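Local structure of pectate lyase II (Xanthomonas campestris pv. campestris, 2QY1) at residues R207-R212 and S216-N221; V16-A21 and Q27-S32; A113-L118 and N134-S139; V66-K71 and H95-Q100; F47-I52 and I104-G109. The protein probably cleaves pectate by beta-elimination, as a secreted member of polysaccharide lyase family 1. The protein carries 2 engineered substitutions. One frame throughout, in Å; residues are numbered along the deposited sequence. Where two conformers were deposited one is given.

Overall arrangement
From the N terminus, interaction 2 comes first, closing a short local loop that lays helix 23-32 against strand 18-20. Interaction 5 opens next, at 47-52, in a long excursion, and closes only at 104-109; interaction 4 (66-71 with 95-100) is nested inside that span, and both use strand 97-105. Interaction 3 (113-118 with 134-139) and interaction 1 (207-212 with 216-221) follow in series, and none of the five cross. Interactions 1, 3 and 4 join different faces of the parallel beta-helix across its interior, whereas 2 lies at the N-terminal end and 5 ties a peripheral loop to a strand end. Interaction 4 touches 2 and 3, and 3 also touches 5.

Interaction 1: residues R207-R212 and S216-N221; sequences RVPLQR and SHIYNN
The hydroxyl of S216 donates to the amide oxygen of Q211, with OG 2.7 Å from OE1, and this bond is the tight part of the contact. The donor stands 43° out of the carbonyl plane and therefore meets the oxygen from above; the C=O...donor angle is 122°. Q211 reaches across with its chain extended, CG anti to the backbone N (chi1 -180°). The amide nitrogen is used as well: NE2 donates to the main-chain oxygen of F213 and, weakly, to that of I238.

Beside this bond the contact is purely apolar and touches at a single methyl. P209 and I218 meet tip to tip, the terminal methyl CD1 of I218 lying 3.8 Å from CD of the proline ring and 3.9 Å from its CG. P209 follows a cis peptide bond, and the same ring also rests on A178 and Y196. Nothing else joins the two segments directly: the CA atoms of P209 and I218 are 9.0 Å apart, so only side chains span the gap. The contact itself is buried; the partly exposed R212, which takes no part in it, forms a salt bridge with D184, whereas H217 points away from the contact and binds Y304 and E242.

Strand 210-212 and strand 215-226 belong to different faces of the parallel beta-helix, and the contact spans its interior. Chemically, a buried amide has both its oxygen and its nitrogen engaged, which fixes its rotation and lets a polar pair sit beside apolar packing.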
# COMPACT_ATOMS: atom_id res chain seq x y z
N ARG A 207 -0.04 -1.49 10.54
CA ARG A 207 -0.58 -0.66 9.46
C ARG A 207 -0.94 -1.52 8.25
O ARG A 207 -0.32 -1.39 7.19
CB ARG A 207 0.41 0.43 9.03
CG ARG A 207 0.87 1.41 10.09
CD ARG A 207 1.63 2.52 9.38
NE ARG A 207 2.20 3.52 10.28
CZ ARG A 207 3.05 4.47 9.88
NH1 ARG A 207 3.43 4.55 8.61
NH2 ARG A 207 3.52 5.34 10.76
N VAL A 208 -1.93 -2.39 8.40
CA VAL A 208 -2.25 -3.33 7.32
C VAL A 208 -3.73 -3.30 6.85
O VAL A 208 -4.39 -4.33 6.82
CB VAL A 208 -1.82 -4.79 7.67
CG1 VAL A 208 -1.40 -5.51 6.43
CG2 VAL A 208 -0.66 -4.81 8.68
N PRO A 209 -4.25 -2.11 6.48
CA PRO A 209 -3.67 -0.77 6.52
C PRO A 209 -4.01 -0.01 7.80
O PRO A 209 -4.90 -0.42 8.55
CB PRO A 209 -4.35 -0.08 5.33
CG PRO A 209 -5.72 -0.70 5.30
CD PRO A 209 -5.61 -2.09 5.90
N LEU A 210 -3.29 1.08 8.06
CA LEU A 210 -3.74 2.05 9.04
C LEU A 210 -4.61 3.03 8.28
O LEU A 210 -4.12 3.78 7.43
CB LEU A 210 -2.55 2.77 9.69
CG LEU A 210 -2.76 3.65 10.93
CD1 LEU A 210 -1.42 4.15 11.46
CD2 LEU A 210 -3.71 4.84 10.68
N GLN A 211 -5.91 3.02 8.56
CA GLN A 211 -6.85 3.90 7.87
C GLN A 211 -7.35 5.01 8.79
O GLN A 211 -7.90 4.74 9.86
CB GLN A 211 -8.03 3.09 7.31
CG GLN A 211 -9.06 3.94 6.56
CD GLN A 211 -10.32 3.17 6.19
OE1 GLN A 211 -10.33 1.94 6.20
NE2 GLN A 211 -11.38 3.90 5.87
N ARG A 212 -7.16 6.25 8.35
CA ARG A 212 -7.76 7.41 9.01
C ARG A 212 -8.74 8.07 8.05
O ARG A 212 -8.35 8.45 6.93
CB ARG A 212 -6.68 8.42 9.40
CG ARG A 212 -5.82 8.05 10.60
CD ARG A 212 -4.90 9.22 10.89
NE ARG A 212 -4.07 9.06 12.08
CZ ARG A 212 -2.81 8.64 12.08
NH1 ARG A 212 -2.22 8.31 10.94
NH2 ARG A 212 -2.14 8.55 13.21
N SER A 216 -13.01 2.49 2.75
CA SER A 216 -12.17 1.49 2.12
C SER A 216 -12.90 0.18 1.92
O SER A 216 -13.88 -0.13 2.62
CB SER A 216 -10.87 1.27 2.91
OG SER A 216 -11.12 0.50 4.08
N HIS A 217 -12.43 -0.59 0.94
CA HIS A 217 -12.91 -1.94 0.71
C HIS A 217 -11.68 -2.84 0.71
O HIS A 217 -10.83 -2.75 -0.17
CB HIS A 217 -13.66 -2.00 -0.62
CG HIS A 217 -14.32 -3.32 -0.90
ND1 HIS A 217 -14.61 -3.74 -2.17
CD2 HIS A 217 -14.73 -4.30 -0.06
CE1 HIS A 217 -15.19 -4.93 -2.12
NE2 HIS A 217 -15.27 -5.30 -0.85
N ILE A 218 -11.60 -3.69 1.73
CA ILE A 218 -10.45 -4.56 1.95
C ILE A 218 -10.92 -6.01 1.80
O ILE A 218 -11.55 -6.55 2.70
CB ILE A 218 -9.82 -4.30 3.35
CG1 ILE A 218 -9.37 -2.84 3.48
CG2 ILE A 218 -8.65 -5.26 3.64
CD1 ILE A 218 -9.22 -2.34 4.91
N TYR A 219 -10.63 -6.62 0.64
CA TYR A 219 -11.15 -7.96 0.35
C TYR A 219 -10.13 -8.88 -0.31
O TYR A 219 -9.24 -8.42 -1.02
CB TYR A 219 -12.45 -7.90 -0.48
CG TYR A 219 -12.30 -7.62 -1.96
CD1 TYR A 219 -12.16 -8.66 -2.88
CD2 TYR A 219 -12.32 -6.31 -2.46
CE1 TYR A 219 -12.02 -8.41 -4.25
CE2 TYR A 219 -12.20 -6.05 -3.82
CZ TYR A 219 -12.05 -7.10 -4.71
OH TYR A 219 -11.92 -6.83 -6.06
N ASN A 220 -10.26 -10.19 -0.05
CA ASN A 220 -9.40 -11.22 -0.66
C ASN A 220 -7.90 -11.04 -0.42
O ASN A 220 -7.08 -11.48 -1.23
CB ASN A 220 -9.67 -11.35 -2.17
CG ASN A 220 -11.01 -12.00 -2.48
OD1 ASN A 220 -11.64 -12.63 -1.63
ND2 ASN A 220 -11.45 -11.85 -3.73
N ASN A 221 -7.55 -10.40 0.70
CA ASN A 221 -6.16 -10.28 1.12
C ASN A 221 -5.77 -11.42 2.05
O ASN A 221 -6.59 -11.93 2.81
CB ASN A 221 -5.90 -8.94 1.80
CG ASN A 221 -6.29 -7.76 0.94
OD1 ASN A 221 -5.59 -7.42 -0.01
ND2 ASN A 221 -7.39 -7.11 1.28

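Interaction 2: residues V16-A21 and Q27-S32; sequences VPVNVA and QSAIDS
The methyl of A29 faces two valines that lie side by side on the N-terminal strand. Its CB lies 4.3 Å from CG1 of V20 and 4.5 Å from CG1 of V18, both at the long end of van der Waals contact, and only 66 Å² is buried in all. The two valines present the same branch by different rotations: CG1 of V18 is anti to its own nitrogen (chi1 179°), while CG1 of V20 is turned beside the nitrogen (chi1 -65°).

One step further out, V20 is buried, and A25 and M26 of the same helix also pack on it. V18 is partly exposed at the outer edge. Strand 18-20 is held in place by main-chain hydrogen bonds to strand 39-43, between V18 and V40 and between V20 and N42, and A29 and I30 of the helix both touch L41 of that strand. I30 goes on to meet V66.

On another side of the helix, NE2 of Q27 donates to OD1 of D31, 2.8 Å away and one turn later. The aspartate is met from above its carboxylate plane, 35° out of it, while its oxygen lies close to the plane of the glutamine amide. OE1 of Q27 accepts from the main-chain N of Q67, so both ends of this amide are engaged.

A short helix that links two adjacent parallel strands and packs against them is consistent with the N-terminal helix that caps the beta-helix in pectate lyases.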
# COMPACT_ATOMS: atom_id res chain seq x y z
N VAL A 16 4.23 3.73 -26.65
CA VAL A 16 5.48 2.98 -26.75
C VAL A 16 6.33 3.25 -25.51
O VAL A 16 6.67 4.40 -25.22
CB VAL A 16 6.25 3.32 -28.05
CG1 VAL A 16 7.63 2.67 -28.06
CG2 VAL A 16 5.44 2.90 -29.28
N PRO A 17 6.66 2.18 -24.74
CA PRO A 17 7.45 2.30 -23.51
C PRO A 17 8.82 2.94 -23.72
O PRO A 17 9.49 2.67 -24.71
CB PRO A 17 7.60 0.84 -23.06
CG PRO A 17 6.42 0.15 -23.63
CD PRO A 17 6.24 0.79 -24.98
N VAL A 18 9.20 3.79 -22.77
CA VAL A 18 10.53 4.37 -22.71
C VAL A 18 11.34 3.50 -21.75
O VAL A 18 11.00 3.40 -20.57
CB VAL A 18 10.47 5.84 -22.21
CG1 VAL A 18 11.87 6.45 -22.11
CG2 VAL A 18 9.58 6.68 -23.11
N ASN A 19 12.38 2.85 -22.26
CA ASN A 19 13.25 2.03 -21.42
C ASN A 19 14.10 2.90 -20.51
O ASN A 19 14.81 3.80 -20.98
CB ASN A 19 14.13 1.11 -22.27
CG ASN A 19 13.33 0.15 -23.12
OD1 ASN A 19 12.19 -0.20 -22.79
ND2 ASN A 19 13.92 -0.30 -24.23
N VAL A 20 14.01 2.65 -19.21
CA VAL A 20 14.82 3.36 -18.23
C VAL A 20 15.55 2.35 -17.34
O VAL A 20 14.92 1.55 -16.66
CB VAL A 20 13.99 4.38 -17.39
CG1 VAL A 20 13.45 5.50 -18.29
CG2 VAL A 20 12.83 3.71 -16.65
N ALA A 21 16.88 2.39 -17.37
CA ALA A 21 17.70 1.41 -16.66
C ALA A 21 18.02 1.82 -15.23
O ALA A 21 18.47 0.99 -14.43
CB ALA A 21 18.98 1.12 -17.44
N GLN A 27 13.60 9.44 -13.63
CA GLN A 27 13.29 10.82 -13.25
C GLN A 27 13.42 11.77 -14.44
O GLN A 27 12.54 12.60 -14.66
CB GLN A 27 14.19 11.28 -12.10
CG GLN A 27 13.76 12.62 -11.49
CD GLN A 27 12.37 12.56 -10.88
OE1 GLN A 27 12.14 11.86 -9.90
NE2 GLN A 27 11.44 13.31 -11.46
N SER A 28 14.50 11.62 -15.21
CA SER A 28 14.72 12.45 -16.39
C SER A 28 13.56 12.36 -17.38
O SER A 28 13.12 13.37 -17.93
CB SER A 28 16.04 12.08 -17.08
OG SER A 28 16.22 12.86 -18.25
N ALA A 29 13.06 11.14 -17.60
CA ALA A 29 11.94 10.90 -18.52
C ALA A 29 10.64 11.53 -18.01
O ALA A 29 9.85 12.05 -18.79
CB ALA A 29 11.77 9.41 -18.78
N ILE A 30 10.44 11.47 -16.70
CA ILE A 30 9.30 12.15 -16.06
C ILE A 30 9.43 13.67 -16.17
O ILE A 30 8.46 14.35 -16.48
CB ILE A 30 9.14 11.71 -14.58
CG1 ILE A 30 8.71 10.24 -14.51
CG2 ILE A 30 8.11 12.57 -13.84
CD1 ILE A 30 9.01 9.58 -13.20
N ASP A 31 10.64 14.19 -15.92
CA ASP A 31 10.91 15.63 -15.98
C ASP A 31 10.67 16.21 -17.38
O ASP A 31 10.17 17.33 -17.52
CB ASP A 31 12.35 15.95 -15.55
CG ASP A 31 12.63 15.64 -14.08
OD1 ASP A 31 11.68 15.39 -13.29
OD2 ASP A 31 13.82 15.64 -13.70
N SER A 32 11.03 15.44 -18.41
CA SER A 32 10.90 15.86 -19.81
C SER A 32 9.46 15.79 -20.32
O SER A 32 9.09 16.50 -21.24
CB SER A 32 11.80 15.00 -20.70
OG SER A 32 13.17 15.14 -20.34

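Interaction 3: residues A113-L118 and N134-S139; sequences ADSISL and NTVFAS
OG of S115, which packs against CG1 of V136 at 3.4 Å, has two polar partners. It hydrogen-bonds to the hydroxyl of Y174, and a water lies 2.7 Å from the same OG. That water donates in turn to the main-chain oxygen of F137 at 3.2 Å, so the polar link from the serine to strand 129-137 runs through a water. CB of S115 also touches the valine methyl, CG1 of V136, at 3.7 Å. Both groups are aimed by their first torsions: OG of S115 lies beside its backbone N and anti to the carbonyl carbon (chi1 -66°), and CG1 of V136 is anti to its backbone N (chi1 177°) and stands out from its strand to meet the serine.

Next along, I116 sends its terminal methyl at a slant over the side chain of N134. Its CD1 is 4.0 Å from ND2 of N134 and, more loosely, 4.4 Å from CG2 of V136. The asparagine amide is satisfied elsewhere, as OD1 accepts from the main-chain N of M102 and ND2 donates to the oxygen of I99. The backbone N of N134 is bound by the side-chain oxygen of N169. Such a succession of interior asparagines linking one coil to the next is consistent with the asparagine ladder of parallel beta-helix pectate lyases.

Strand 116-119 and strand 129-137 belong to different faces of the beta-helix, and all four touching residues are buried. The chemistry implied is a division of labour: Y174 and the water satisfy the serine hydroxyl, M102 and I99 the N134 amide, and the methyls of I116 and V136 pack beside them.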
# COMPACT_ATOMS: atom_id res chain seq x y z
N ALA A 113 12.37 6.75 3.97
CA ALA A 113 12.46 5.60 3.07
C ALA A 113 11.08 5.06 2.63
O ALA A 113 10.77 3.89 2.84
CB ALA A 113 13.29 4.49 3.71
N ASP A 114 10.26 5.92 2.04
CA ASP A 114 8.94 5.51 1.57
C ASP A 114 9.06 4.77 0.24
O ASP A 114 9.73 5.23 -0.68
CB ASP A 114 7.99 6.70 1.44
CG ASP A 114 6.54 6.35 1.78
OD1 ASP A 114 5.89 7.16 2.47
OD2 ASP A 114 6.06 5.28 1.36
N SER A 115 8.40 3.61 0.16
CA SER A 115 8.47 2.75 -1.01
C SER A 115 7.55 3.25 -2.12
O SER A 115 8.01 3.57 -3.22
CB SER A 115 8.14 1.30 -0.65
OG SER A 115 9.13 0.75 0.21
N ILE A 116 6.26 3.31 -1.84
CA ILE A 116 5.28 3.87 -2.77
C ILE A 116 4.41 4.84 -1.98
O ILE A 116 3.68 4.43 -1.08
CB ILE A 116 4.44 2.77 -3.46
CG1 ILE A 116 5.34 1.85 -4.30
CG2 ILE A 116 3.33 3.39 -4.32
CD1 ILE A 116 4.67 0.55 -4.77
N SER A 117 4.51 6.12 -2.32
CA SER A 117 3.82 7.16 -1.57
C SER A 117 2.97 8.03 -2.47
O SER A 117 3.45 8.56 -3.48
CB SER A 117 4.82 8.03 -0.80
OG SER A 117 4.17 9.12 -0.17
N LEU A 118 1.70 8.18 -2.10
CA LEU A 118 0.77 9.04 -2.81
C LEU A 118 0.37 10.17 -1.87
O LEU A 118 -0.05 9.93 -0.74
CB LEU A 118 -0.47 8.24 -3.23
CG LEU A 118 -0.27 6.84 -3.81
CD1 LEU A 118 -1.62 6.15 -4.05
CD2 LEU A 118 0.56 6.87 -5.10
N ASN A 134 3.25 -5.34 -7.23
CA ASN A 134 4.57 -4.94 -6.77
C ASN A 134 4.98 -5.79 -5.58
O ASN A 134 4.12 -6.31 -4.85
CB ASN A 134 4.59 -3.45 -6.40
CG ASN A 134 4.12 -2.55 -7.54
OD1 ASN A 134 4.82 -2.39 -8.54
ND2 ASN A 134 2.93 -1.97 -7.39
N THR A 135 6.28 -5.95 -5.40
CA THR A 135 6.83 -6.63 -4.21
C THR A 135 7.64 -5.61 -3.42
O THR A 135 8.55 -4.98 -3.95
CB THR A 135 7.68 -7.85 -4.60
OG1 THR A 135 6.86 -8.81 -5.28
CG2 THR A 135 8.30 -8.52 -3.37
N VAL A 136 7.28 -5.44 -2.15
CA VAL A 136 7.91 -4.43 -1.29
C VAL A 136 8.43 -5.10 -0.03
O VAL A 136 7.67 -5.77 0.68
CB VAL A 136 6.90 -3.30 -0.94
CG1 VAL A 136 7.53 -2.28 0.02
CG2 VAL A 136 6.40 -2.60 -2.20
N PHE A 137 9.72 -4.94 0.25
CA PHE A 137 10.33 -5.57 1.43
C PHE A 137 11.44 -4.74 2.07
O PHE A 137 12.07 -3.91 1.42
CB PHE A 137 10.84 -6.98 1.11
CG PHE A 137 12.06 -7.01 0.22
CD1 PHE A 137 11.93 -6.99 -1.16
CD2 PHE A 137 13.33 -7.07 0.78
CE1 PHE A 137 13.05 -7.02 -1.98
CE2 PHE A 137 14.47 -7.10 -0.03
CZ PHE A 137 14.32 -7.07 -1.41
N ALA A 138 11.68 -4.97 3.36
CA ALA A 138 12.77 -4.32 4.07
C ALA A 138 13.30 -5.28 5.13
O ALA A 138 13.70 -6.40 4.82
CB ALA A 138 12.31 -3.01 4.69
N SER A 139 13.29 -4.82 6.38
CA SER A 139 13.69 -5.63 7.52
C SER A 139 12.91 -5.21 8.76
O SER A 139 12.53 -4.04 8.90
CB SER A 139 15.19 -5.50 7.78
OG SER A 139 15.57 -6.10 9.00
O HOH W 1 11.10 -1.12 0.23

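Interaction 4: residues V66-K71 and H95-Q100; sequences VQIKNK and HNVIIQ
I68 meets V97 tip to tip, and its side chain can be followed outward from CB. At CB nothing of strand 97-105 is yet in contact. The branch methyl CG2, anti to the backbone N, stops 4.7 Å from CG2 of V97, slightly beyond contact. CG1 takes the position beside the nitrogen (chi1 -61°), where it packs on I30 of helix 23-32. Only the last atom arrives: CD1 lies 4.1 Å from CG1 of V97. V74 and I76 adjoin the same isoleucine, and V90 adjoins the valine.

These two residues face each other across the interior of a parallel beta-helix. Strand 65-69 lies in the sheet with 87-91, whereas 97-105 pairs with 74-78 and 129-137 on another face, and the chain rounds the corner between faces at N96, whose OD1 accepts from the backbone of T10 and G11.

Near that corner the backbones themselves come close. The main-chain oxygen of K71 is 3.9 Å from N of H95 and 4.5 Å from CG2 of V97; it is buried here and has no hydrogen-bond partner in the model. The N of H95 is taken instead by OG of S72, and the imidazole is held at both nitrogens, ND1 by S127 and NE2 by N93. The CB of K71 leaves the backbone on the side away from H95-Q100, and the extended chain carries NZ to the carbonyl oxygens of Y33 and I30 at the end of the helix.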
# COMPACT_ATOMS: atom_id res chain seq x y z
N VAL A 66 11.99 8.52 -6.80
CA VAL A 66 11.48 9.06 -8.05
C VAL A 66 10.18 9.83 -7.77
O VAL A 66 9.31 9.35 -7.04
CB VAL A 66 11.24 7.95 -9.10
CG1 VAL A 66 10.60 8.51 -10.36
CG2 VAL A 66 12.55 7.26 -9.45
N GLN A 67 10.06 11.03 -8.34
CA GLN A 67 8.89 11.87 -8.10
C GLN A 67 8.07 12.08 -9.36
O GLN A 67 8.60 12.54 -10.38
CB GLN A 67 9.32 13.24 -7.56
CG GLN A 67 10.59 13.25 -6.74
CD GLN A 67 10.35 13.60 -5.29
OE1 GLN A 67 9.95 12.76 -4.49
NE2 GLN A 67 10.59 14.85 -4.95
N ILE A 68 6.79 11.72 -9.30
CA ILE A 68 5.82 12.15 -10.30
C ILE A 68 5.00 13.27 -9.66
O ILE A 68 4.15 13.01 -8.80
CB ILE A 68 4.88 11.01 -10.77
CG1 ILE A 68 5.67 9.87 -11.40
CG2 ILE A 68 3.83 11.54 -11.75
CD1 ILE A 68 4.85 8.58 -11.59
N LYS A 69 5.27 14.50 -10.05
CA LYS A 69 4.65 15.66 -9.43
C LYS A 69 3.89 16.50 -10.44
O LYS A 69 4.47 16.99 -11.42
CB LYS A 69 5.70 16.50 -8.71
CG LYS A 69 5.16 17.72 -7.97
CD LYS A 69 6.13 18.13 -6.87
CE LYS A 69 5.85 19.52 -6.35
NZ LYS A 69 6.95 19.97 -5.45
N ASN A 70 2.59 16.67 -10.20
CA ASN A 70 1.71 17.45 -11.08
C ASN A 70 1.74 16.99 -12.54
O ASN A 70 1.66 17.79 -13.47
CB ASN A 70 2.02 18.96 -10.98
CG ASN A 70 1.15 19.66 -9.96
OD1 ASN A 70 1.16 19.32 -8.77
ND2 ASN A 70 0.39 20.65 -10.41
N LYS A 71 1.86 15.67 -12.72
CA LYS A 71 1.82 15.07 -14.05
C LYS A 71 0.91 13.85 -14.05
O LYS A 71 0.78 13.17 -13.03
CB LYS A 71 3.24 14.72 -14.54
CG LYS A 71 4.14 15.95 -14.67
CD LYS A 71 5.37 15.73 -15.52
CE LYS A 71 6.22 16.99 -15.53
NZ LYS A 71 7.44 16.86 -16.36
N HIS A 95 -2.87 12.61 -11.78
CA HIS A 95 -3.97 11.67 -11.94
C HIS A 95 -3.69 10.59 -12.99
O HIS A 95 -2.89 10.79 -13.89
CB HIS A 95 -5.26 12.43 -12.30
CG HIS A 95 -5.52 13.61 -11.41
ND1 HIS A 95 -6.04 13.48 -10.14
CD2 HIS A 95 -5.30 14.93 -11.60
CE1 HIS A 95 -6.15 14.68 -9.60
NE2 HIS A 95 -5.71 15.58 -10.46
N ASN A 96 -4.37 9.45 -12.85
CA ASN A 96 -4.26 8.34 -13.81
C ASN A 96 -2.84 7.79 -13.90
O ASN A 96 -2.14 7.95 -14.90
CB ASN A 96 -4.80 8.76 -15.19
CG ASN A 96 -4.92 7.59 -16.15
OD1 ASN A 96 -5.26 6.47 -15.75
ND2 ASN A 96 -4.65 7.84 -17.42
N VAL A 97 -2.41 7.15 -12.81
CA VAL A 97 -1.05 6.66 -12.67
C VAL A 97 -1.06 5.17 -12.31
O VAL A 97 -1.80 4.76 -11.42
CB VAL A 97 -0.26 7.46 -11.60
CG1 VAL A 97 1.12 6.86 -11.34
CG2 VAL A 97 -0.13 8.93 -12.01
N ILE A 98 -0.24 4.39 -13.01
CA ILE A 98 -0.07 2.97 -12.70
C ILE A 98 1.36 2.73 -12.23
O ILE A 98 2.32 3.18 -12.87
CB ILE A 98 -0.36 2.06 -13.93
CG1 ILE A 98 -1.82 2.19 -14.37
CG2 ILE A 98 -0.01 0.59 -13.63
CD1 ILE A 98 -2.17 1.36 -15.61
N ILE A 99 1.49 2.04 -11.10
CA ILE A 99 2.78 1.54 -10.63
C ILE A 99 2.65 0.03 -10.54
O ILE A 99 1.85 -0.48 -9.74
CB ILE A 99 3.19 2.17 -9.27
CG1 ILE A 99 3.26 3.70 -9.39
CG2 ILE A 99 4.52 1.58 -8.77
CD1 ILE A 99 3.17 4.43 -8.05
N GLN A 100 3.41 -0.69 -11.36
CA GLN A 100 3.19 -2.12 -11.57
C GLN A 100 4.48 -2.93 -11.73
O GLN A 100 5.42 -2.46 -12.36
CB GLN A 100 2.31 -2.30 -12.81
CG GLN A 100 1.60 -3.62 -12.93
CD GLN A 100 0.65 -3.65 -14.11
OE1 GLN A 100 0.99 -3.19 -15.20
NE2 GLN A 100 -0.55 -4.18 -13.90

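Interaction 5: residues F47-I52 and I104-G109; sequences FDFGTI and IGLLQG
The ring of F49 comes edge-on to the backbone at G105. Its CE1 lies 3.4 Å from O of G105, which sits near the plane of the ring, and 3.5 Å from CA of G105, while CZ of F49 is 3.7 Å from N of G105. Because G105 carries no side chain, the ring edge can rest directly on the strand. One face of the ring is covered by CD1 of F47, 3.5 Å above the plane and offset toward the rim, and F137 on the neighbouring strand meets F49 edge-to-face.

Beside the ring, I52 and L106 cross obliquely. With CG1 beside its nitrogen (chi1 -57°), I52 brings CD1 to 3.8 Å from CB of L106. The O of L106 accepts from NE2 of Q58, from the same loop as I52.

Residues 47-52 belong to an excursion between strands 39-43 and 65-69, of the kind that projects from the parallel beta-helix of pectate lyases, and they lean on the end of strand 97-105 where it leaves its face. The excursion is also bound covalently through the disulfide C56-C143.

F49 and I52 are carried by a 3-10 turn (49-51). D48 makes an Asx turn, OD1 accepting from N of G50 at 3.0 Å from above the carboxylate plane. Its main-chain O takes two donors from T51, the backbone N and OG1; the hydroxyl bond is 2.6 Å from OG1 to that oxygen and runs straight in line with the carbonyl.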
# COMPACT_ATOMS: atom_id res chain seq x y z
N PHE A 47 18.80 -4.14 -9.46
CA PHE A 47 19.57 -3.93 -8.24
C PHE A 47 19.83 -5.25 -7.51
O PHE A 47 18.91 -6.02 -7.26
CB PHE A 47 18.87 -2.94 -7.31
CG PHE A 47 19.68 -2.57 -6.10
CD1 PHE A 47 19.52 -3.26 -4.89
CD2 PHE A 47 20.62 -1.54 -6.16
CE1 PHE A 47 20.27 -2.92 -3.77
CE2 PHE A 47 21.38 -1.20 -5.04
CZ PHE A 47 21.20 -1.89 -3.84
N ASP A 48 21.10 -5.49 -7.19
CA ASP A 48 21.50 -6.66 -6.43
C ASP A 48 21.41 -6.32 -4.94
O ASP A 48 22.23 -5.54 -4.44
CB ASP A 48 22.92 -7.09 -6.81
CG ASP A 48 23.39 -8.34 -6.06
OD1 ASP A 48 22.59 -8.96 -5.32
OD2 ASP A 48 24.57 -8.70 -6.21
N PHE A 49 20.43 -6.89 -4.26
CA PHE A 49 20.20 -6.61 -2.84
C PHE A 49 21.30 -7.17 -1.94
O PHE A 49 21.48 -6.71 -0.81
CB PHE A 49 18.82 -7.11 -2.40
CG PHE A 49 17.68 -6.37 -3.04
CD1 PHE A 49 17.37 -5.06 -2.65
CD2 PHE A 49 16.92 -6.96 -4.04
CE1 PHE A 49 16.32 -4.37 -3.25
CE2 PHE A 49 15.87 -6.28 -4.64
CZ PHE A 49 15.56 -4.98 -4.24
N GLY A 50 22.05 -8.15 -2.46
CA GLY A 50 23.21 -8.70 -1.77
C GLY A 50 24.32 -7.69 -1.53
O GLY A 50 25.20 -7.92 -0.69
N THR A 51 24.29 -6.58 -2.26
CA THR A 51 25.27 -5.50 -2.08
C THR A 51 25.06 -4.73 -0.78
O THR A 51 25.94 -3.98 -0.35
CB THR A 51 25.26 -4.50 -3.27
OG1 THR A 51 23.97 -3.88 -3.37
CG2 THR A 51 25.59 -5.22 -4.58
N ILE A 52 23.89 -4.91 -0.16
CA ILE A 52 23.61 -4.33 1.16
C ILE A 52 24.00 -5.34 2.25
O ILE A 52 23.25 -6.27 2.56
CB ILE A 52 22.12 -3.89 1.29
CG1 ILE A 52 21.77 -2.88 0.19
CG2 ILE A 52 21.86 -3.29 2.67
CD1 ILE A 52 20.27 -2.68 -0.04
N ILE A 104 10.77 -3.48 -4.88
CA ILE A 104 11.33 -2.34 -4.14
C ILE A 104 11.78 -2.82 -2.75
O ILE A 104 10.95 -3.22 -1.93
CB ILE A 104 10.29 -1.19 -4.02
CG1 ILE A 104 9.83 -0.72 -5.41
CG2 ILE A 104 10.87 -0.01 -3.22
CD1 ILE A 104 8.67 0.27 -5.41
N GLY A 105 13.08 -2.79 -2.50
CA GLY A 105 13.61 -3.35 -1.26
C GLY A 105 14.68 -2.55 -0.54
O GLY A 105 15.49 -1.86 -1.17
N LEU A 106 14.66 -2.65 0.79
CA LEU A 106 15.71 -2.15 1.67
C LEU A 106 16.18 -0.73 1.35
O LEU A 106 17.37 -0.47 1.16
CB LEU A 106 16.89 -3.13 1.69
CG LEU A 106 16.62 -4.51 2.31
CD1 LEU A 106 17.64 -5.53 1.82
CD2 LEU A 106 16.62 -4.42 3.84
N LEU A 107 15.22 0.19 1.31
CA LEU A 107 15.47 1.57 0.91
C LEU A 107 16.24 2.37 1.95
O LEU A 107 16.10 2.16 3.15
CB LEU A 107 14.16 2.29 0.58
CG LEU A 107 13.26 1.71 -0.51
CD1 LEU A 107 12.05 2.58 -0.69
CD2 LEU A 107 14.01 1.57 -1.82
N GLN A 108 17.06 3.29 1.44
CA GLN A 108 17.77 4.27 2.25
C GLN A 108 16.80 5.36 2.71
O GLN A 108 15.81 5.63 2.03
CB GLN A 108 18.90 4.92 1.43
CG GLN A 108 19.92 3.93 0.85
CD GLN A 108 21.00 4.58 -0.01
OE1 GLN A 108 21.88 3.89 -0.53
NE2 GLN A 108 20.94 5.91 -0.17
N GLY A 109 17.10 5.99 3.85
CA GLY A 109 16.37 7.19 4.25
C GLY A 109 15.71 7.13 5.61
O GLY A 109 15.37 8.17 6.17